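PDB 6IWR: N-acetylgalactosaminyltransferase 7 from Homo sapiens, which is a glycosyltransferase that combines a catalytic domain of GT-A type with a ricin-type beta-trefoil lectin domain. Local coordinates for residues Glu79-Gly84 / Val170-Pro175; Glu337-Phe340 / Leu344-Pro347. One frame throughout, in Å; residues are numbered along the deposited sequence.

Interaction 1 of 2, residues Glu79-Gly84 / Val170-Pro175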
loop_
_atom_site.group_PDB
_atom_site.type_symbol
_atom_site.label_atom_id
_atom_site.label_comp_id
_atom_site.label_asym_id
_atom_site.label_seq_id
_atom_site.Cartn_x
_atom_site.Cartn_y
_atom_site.Cartn_z
ATOM N N GLU A 79 -18.186 43.034 1.000
ATOM C CA GLU A 79 -18.569 42.598 -0.335
ATOM C C GLU A 79 -17.745 41.401 -0.775
ATOM O O GLU A 79 -16.609 41.232 -0.328
ATOM C CB GLU A 79 -18.400 43.731 -1.353
ATOM C CG GLU A 79 -19.702 44.311 -1.832
ATOM C CD GLU A 79 -19.839 45.756 -1.431
ATOM O OE1 GLU A 79 -20.969 46.184 -1.096
ATOM O OE2 GLU A 79 -18.801 46.456 -1.444
ATOM N N PRO A 80 -18.276 40.577 -1.686
ATOM C CA PRO A 80 -17.638 39.280 -1.963
ATOM C C PRO A 80 -16.192 39.448 -2.389
ATOM O O PRO A 80 -15.775 40.508 -2.864
ATOM C CB PRO A 80 -18.494 38.683 -3.093
ATOM C CG PRO A 80 -19.145 39.862 -3.742
ATOM C CD PRO A 80 -19.369 40.868 -2.636
ATOM N N GLU A 81 -15.433 38.382 -2.222
ATOM C CA GLU A 81 -13.988 38.488 -2.338
ATOM C C GLU A 81 -13.562 38.539 -3.801
ATOM O O GLU A 81 -13.888 37.633 -4.571
ATOM C CB GLU A 81 -13.295 37.323 -1.642
ATOM C CG GLU A 81 -11.774 37.480 -1.590
ATOM C CD GLU A 81 -11.086 36.319 -0.880
ATOM O OE1 GLU A 81 -10.223 35.654 -1.514
ATOM O OE2 GLU A 81 -11.430 36.065 0.303
ATOM N N PRO A 82 -12.793 39.541 -4.200
ATOM C CA PRO A 82 -12.315 39.633 -5.597
ATOM C C PRO A 82 -11.457 38.433 -5.961
ATOM O O PRO A 82 -10.486 38.133 -5.251
ATOM C CB PRO A 82 -11.474 40.920 -5.601
ATOM C CG PRO A 82 -11.609 41.524 -4.213
ATOM C CD PRO A 82 -12.122 40.479 -3.289
ATOM N N PRO A 83 -11.733 37.754 -7.080
ATOM C CA PRO A 83 -10.926 36.582 -7.432
ATOM C C PRO A 83 -9.502 36.998 -7.736
ATOM O O PRO A 83 -9.217 38.168 -7.980
ATOM C CB PRO A 83 -11.627 36.024 -8.674
ATOM C CG PRO A 83 -12.244 37.210 -9.292
ATOM C CD PRO A 83 -12.659 38.114 -8.162
ATOM N N GLY A 84 -8.592 36.031 -7.687
ATOM C CA GLY A 84 -7.235 36.317 -8.109
ATOM C C GLY A 84 -7.114 36.363 -9.620
ATOM O O GLY A 84 -6.341 37.160 -10.171
ATOM N N VAL A 170 -2.789 34.592 3.990
ATOM C CA VAL A 170 -2.741 35.265 5.293
ATOM C C VAL A 170 -2.778 36.779 5.121
ATOM O O VAL A 170 -3.525 37.491 5.818
ATOM C CB VAL A 170 -1.491 34.832 6.080
ATOM C CG1 VAL A 170 -1.304 35.741 7.298
ATOM C CG2 VAL A 170 -1.588 33.369 6.481
ATOM N N ILE A 171 -1.962 37.295 4.195
ATOM C CA ILE A 171 -2.009 38.711 3.859
ATOM C C ILE A 171 -3.411 39.101 3.385
ATOM O O ILE A 171 -3.954 40.139 3.782
ATOM C CB ILE A 171 -0.924 39.019 2.810
ATOM C CG1 ILE A 171 0.458 38.652 3.364
ATOM C CG2 ILE A 171 -0.976 40.471 2.379
ATOM C CD1 ILE A 171 1.330 39.849 3.667
ATOM N N LYS A 172 -4.052 38.253 2.581
ATOM C CA LYS A 172 -5.315 38.678 1.981
ATOM C C LYS A 172 -6.439 38.789 3.006
ATOM O O LYS A 172 -7.251 39.711 2.934
ATOM C CB LYS A 172 -5.730 37.741 0.855
ATOM C CG LYS A 172 -6.786 38.358 -0.030
ATOM C CD LYS A 172 -7.009 37.555 -1.302
ATOM C CE LYS A 172 -8.058 38.175 -2.186
ATOM N NZ LYS A 172 -8.477 37.233 -3.256
ATOM N N ARG A 173 -6.538 37.861 3.944
ATOM C CA ARG A 173 -7.747 37.776 4.750
ATOM C C ARG A 173 -7.524 38.198 6.194
ATOM O O ARG A 173 -8.389 37.967 7.050
ATOM C CB ARG A 173 -8.314 36.366 4.679
ATOM C CG ARG A 173 -8.398 35.885 3.257
ATOM C CD ARG A 173 -9.149 34.606 3.162
ATOM N NE ARG A 173 -9.479 34.346 1.767
ATOM C CZ ARG A 173 -8.797 33.541 0.957
ATOM N NH1 ARG A 173 -9.190 33.397 -0.300
ATOM N NH2 ARG A 173 -7.737 32.880 1.398
ATOM N N THR A 174 -6.404 38.836 6.480
ATOM C CA THR A 174 -6.134 39.207 7.841
ATOM C C THR A 174 -6.070 40.712 7.950
ATOM O O THR A 174 -5.303 41.352 7.219
ATOM C CB THR A 174 -4.819 38.577 8.314
ATOM O OG1 THR A 174 -4.922 37.163 8.169
ATOM C CG2 THR A 174 -4.597 38.840 9.756
ATOM N N PRO A 175 -6.858 41.301 8.845
ATOM C CA PRO A 175 -6.776 42.749 9.077
ATOM C C PRO A 175 -5.334 43.192 9.292
ATOM O O PRO A 175 -4.629 42.676 10.160
ATOM C CB PRO A 175 -7.615 42.955 10.339
ATOM C CG PRO A 175 -8.394 41.698 10.504
ATOM C CD PRO A 175 -7.602 40.599 9.899
#
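A salt-bridge network, centred on E81, ties the proline-rich N-terminal loop to the C-terminal end of helix 160-173, the crossover helix between the parallel strands 149-155 and 179-186 of the GT-A domain. R173 holds the E81 carboxylate side-on with two nitrogens, one to each oxygen. R173 NE gives the straighter bond, reaching E81 OE2 at 3.0 Å with an N-H...O angle of 161°; OE2 lies in the guanidinium plane and is approached on its syn side. The second bond, from R173 NH1 to the syn lone pair of E81 OE1, is 2.8 Å long but more bent, at 133°, and here the oxygen is tilted from the guanidinium plane. The two planar groups are therefore turned against each other and not coplanar. E81 OE1 also accepts from K172 NZ at 2.9 Å, a donor on its anti side and well out of the carboxylate plane, so one oxygen takes two bonds and the two cationic groups probably stabilise the carboxylate's negative charge. Both E81 and K172 have CG anti to the backbone N (chi1 -173° in E81) and extended chains, which approach from opposite directions and meet near their ends, whereas the R173 side chain crosses E81 at about a right angle. Beyond the segments, K172 NZ bonds D126 O, and R173 makes weak hydrogen bonds to R127 O and V246 O. The loop backbone adds one more acceptor: P82 O receives K172 NZ at 3.0 Å, almost in line with its C=O bond.

Interaction 2 of 2, residues Glu337-Phe340 / Leu344-Pro347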
loop_
_atom_site.group_PDB
_atom_site.type_symbol
_atom_site.label_atom_id
_atom_site.label_comp_id
_atom_site.label_asym_id
_atom_site.label_seq_id
_atom_site.Cartn_x
_atom_site.Cartn_y
_atom_site.Cartn_z
ATOM N N GLU A 337 4.066 35.012 25.450
ATOM C CA GLU A 337 4.673 34.863 26.746
ATOM C C GLU A 337 4.256 33.563 27.400
ATOM O O GLU A 337 5.054 32.901 28.032
ATOM C CB GLU A 337 4.285 36.036 27.625
ATOM C CG GLU A 337 5.450 36.876 28.084
ATOM C CD GLU A 337 5.112 37.723 29.287
ATOM O OE1 GLU A 337 4.060 38.395 29.267
ATOM O OE2 GLU A 337 5.902 37.716 30.250
ATOM N N PHE A 338 2.987 33.220 27.258
ATOM C CA PHE A 338 2.446 32.019 27.859
ATOM C C PHE A 338 3.073 30.747 27.321
ATOM O O PHE A 338 3.430 29.873 28.075
ATOM C CB PHE A 338 0.950 31.982 27.631
ATOM C CG PHE A 338 0.272 30.844 28.297
ATOM C CD1 PHE A 338 0.331 30.695 29.657
ATOM C CD2 PHE A 338 -0.428 29.933 27.563
ATOM C CE1 PHE A 338 -0.296 29.646 30.271
ATOM C CE2 PHE A 338 -1.064 28.886 28.170
ATOM C CZ PHE A 338 -0.994 28.742 29.523
ATOM N N PHE A 339 3.235 30.665 26.010
ATOM C CA PHE A 339 4.037 29.617 25.410
ATOM C C PHE A 339 5.430 29.583 26.031
ATOM O O PHE A 339 5.941 28.513 26.372
ATOM C CB PHE A 339 4.118 29.826 23.903
ATOM C CG PHE A 339 4.510 28.606 23.163
ATOM C CD1 PHE A 339 4.346 27.367 23.742
ATOM C CD2 PHE A 339 5.046 28.691 21.891
ATOM C CE1 PHE A 339 4.697 26.232 23.060
ATOM C CE2 PHE A 339 5.405 27.561 21.199
ATOM C CZ PHE A 339 5.227 26.325 21.782
ATOM N N PHE A 340 6.064 30.748 26.211
ATOM C CA PHE A 340 7.361 30.707 26.883
ATOM C C PHE A 340 7.215 30.274 28.337
ATOM O O PHE A 340 8.002 29.447 28.816
ATOM C CB PHE A 340 8.095 32.039 26.758
ATOM C CG PHE A 340 8.783 32.189 25.450
ATOM C CD1 PHE A 340 10.071 31.703 25.261
ATOM C CD2 PHE A 340 8.114 32.740 24.370
ATOM C CE1 PHE A 340 10.697 31.799 24.022
ATOM C CE2 PHE A 340 8.726 32.841 23.145
ATOM C CZ PHE A 340 10.028 32.373 22.967
ATOM N N LEU A 344 8.912 25.418 25.985
ATOM C CA LEU A 344 7.683 25.761 25.301
ATOM C C LEU A 344 7.215 24.416 24.808
ATOM O O LEU A 344 6.228 23.861 25.272
ATOM C CB LEU A 344 7.979 26.642 24.092
ATOM C CG LEU A 344 8.918 27.839 24.220
ATOM C CD1 LEU A 344 10.263 27.542 23.581
ATOM C CD2 LEU A 344 8.283 29.049 23.559
ATOM N N TYR A 345 7.986 23.892 23.862
ATOM C CA TYR A 345 7.908 22.515 23.435
ATOM C C TYR A 345 9.107 21.877 24.094
ATOM O O TYR A 345 10.223 22.372 23.968
ATOM C CB TYR A 345 8.085 22.405 21.923
ATOM C CG TYR A 345 6.812 22.414 21.115
ATOM C CD1 TYR A 345 5.641 21.864 21.609
ATOM C CD2 TYR A 345 6.789 22.967 19.847
ATOM C CE1 TYR A 345 4.481 21.874 20.861
ATOM C CE2 TYR A 345 5.635 22.979 19.094
ATOM C CZ TYR A 345 4.489 22.434 19.604
ATOM O OH TYR A 345 3.352 22.453 18.843
ATOM N N ASP A 346 8.882 20.788 24.811
ATOM C CA ASP A 346 9.965 20.127 25.520
ATOM C C ASP A 346 11.111 20.004 24.531
ATOM O O ASP A 346 10.909 19.575 23.401
ATOM C CB ASP A 346 9.482 18.753 26.015
ATOM C CG ASP A 346 10.602 17.736 26.184
ATOM O OD1 ASP A 346 11.766 18.138 26.374
ATOM O OD2 ASP A 346 10.309 16.529 26.123
ATOM N N PRO A 347 12.312 20.380 24.955
ATOM C CA PRO A 347 13.438 20.366 24.016
ATOM C C PRO A 347 13.987 18.993 23.734
ATOM O O PRO A 347 14.766 18.863 22.791
ATOM C CB PRO A 347 14.494 21.230 24.707
ATOM C CG PRO A 347 14.090 21.292 26.113
ATOM C CD PRO A 347 12.626 21.082 26.207
#
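L344 packs back onto F339 and F340 where helix 336-342 of the GT-A domain gives way to the loop leading to helix 355-365. L344 CB lies over one face of the F339 ring, 3.6 Å from the centroid and displaced toward the rim; this meets the criteria for a CH-pi contact. Next along the side chain, L344 CG sits beside the backbone oxygen F339 O at 3.7 Å. The CD2 branch ends the path, where L344 CD2 touches F339 CD2 at 3.7 Å. The first torsion explains this course: with CG anti to the carbonyl carbon (chi1 -47°), the L344 side chain lies alongside that of F340 and points the same way, but crosses F339 at about a right angle. F339 continues the cluster by directing its edge at the face of Y345 in a T-shaped pair, with planes 88° apart and centroids separated by 5.5 Å. Around this cluster, A228 of helix 219-230 touches F340 and L344, while I359 of helix 355-365 touches F339 and Y345. The Y345 side chain is about 12 Å from the bound manganese ion. At the other end of the cluster, L344 CD2 stands over the centre of the F340 ring, 3.5 Å from the F340 centroid and just 5° off its normal, so this methyl group meets both phenylalanines.

Interaction 1 closes before interaction 2 opens along the chain, and the two are separate in space: their centres lie 32 Å apart and their nearest atoms about 17 Å. The link between them is the mixed sheet of the GT-A domain. Helix 160-173, used by interaction 1, connects strands 149-155 and 179-186; helix 336-342, used by interaction 2, directly follows strand 332-335. Strand 236-240 pairs with both 149-155 and 332-335, so both helices connect to strands of the same sheet. Interaction 1 joins a loop 86 residues earlier to this framework through salt bridges and a hydrogen bond to a backbone carbonyl, whereas interaction 2 is local, apolar and buried. Neither contact draws on the lectin domain.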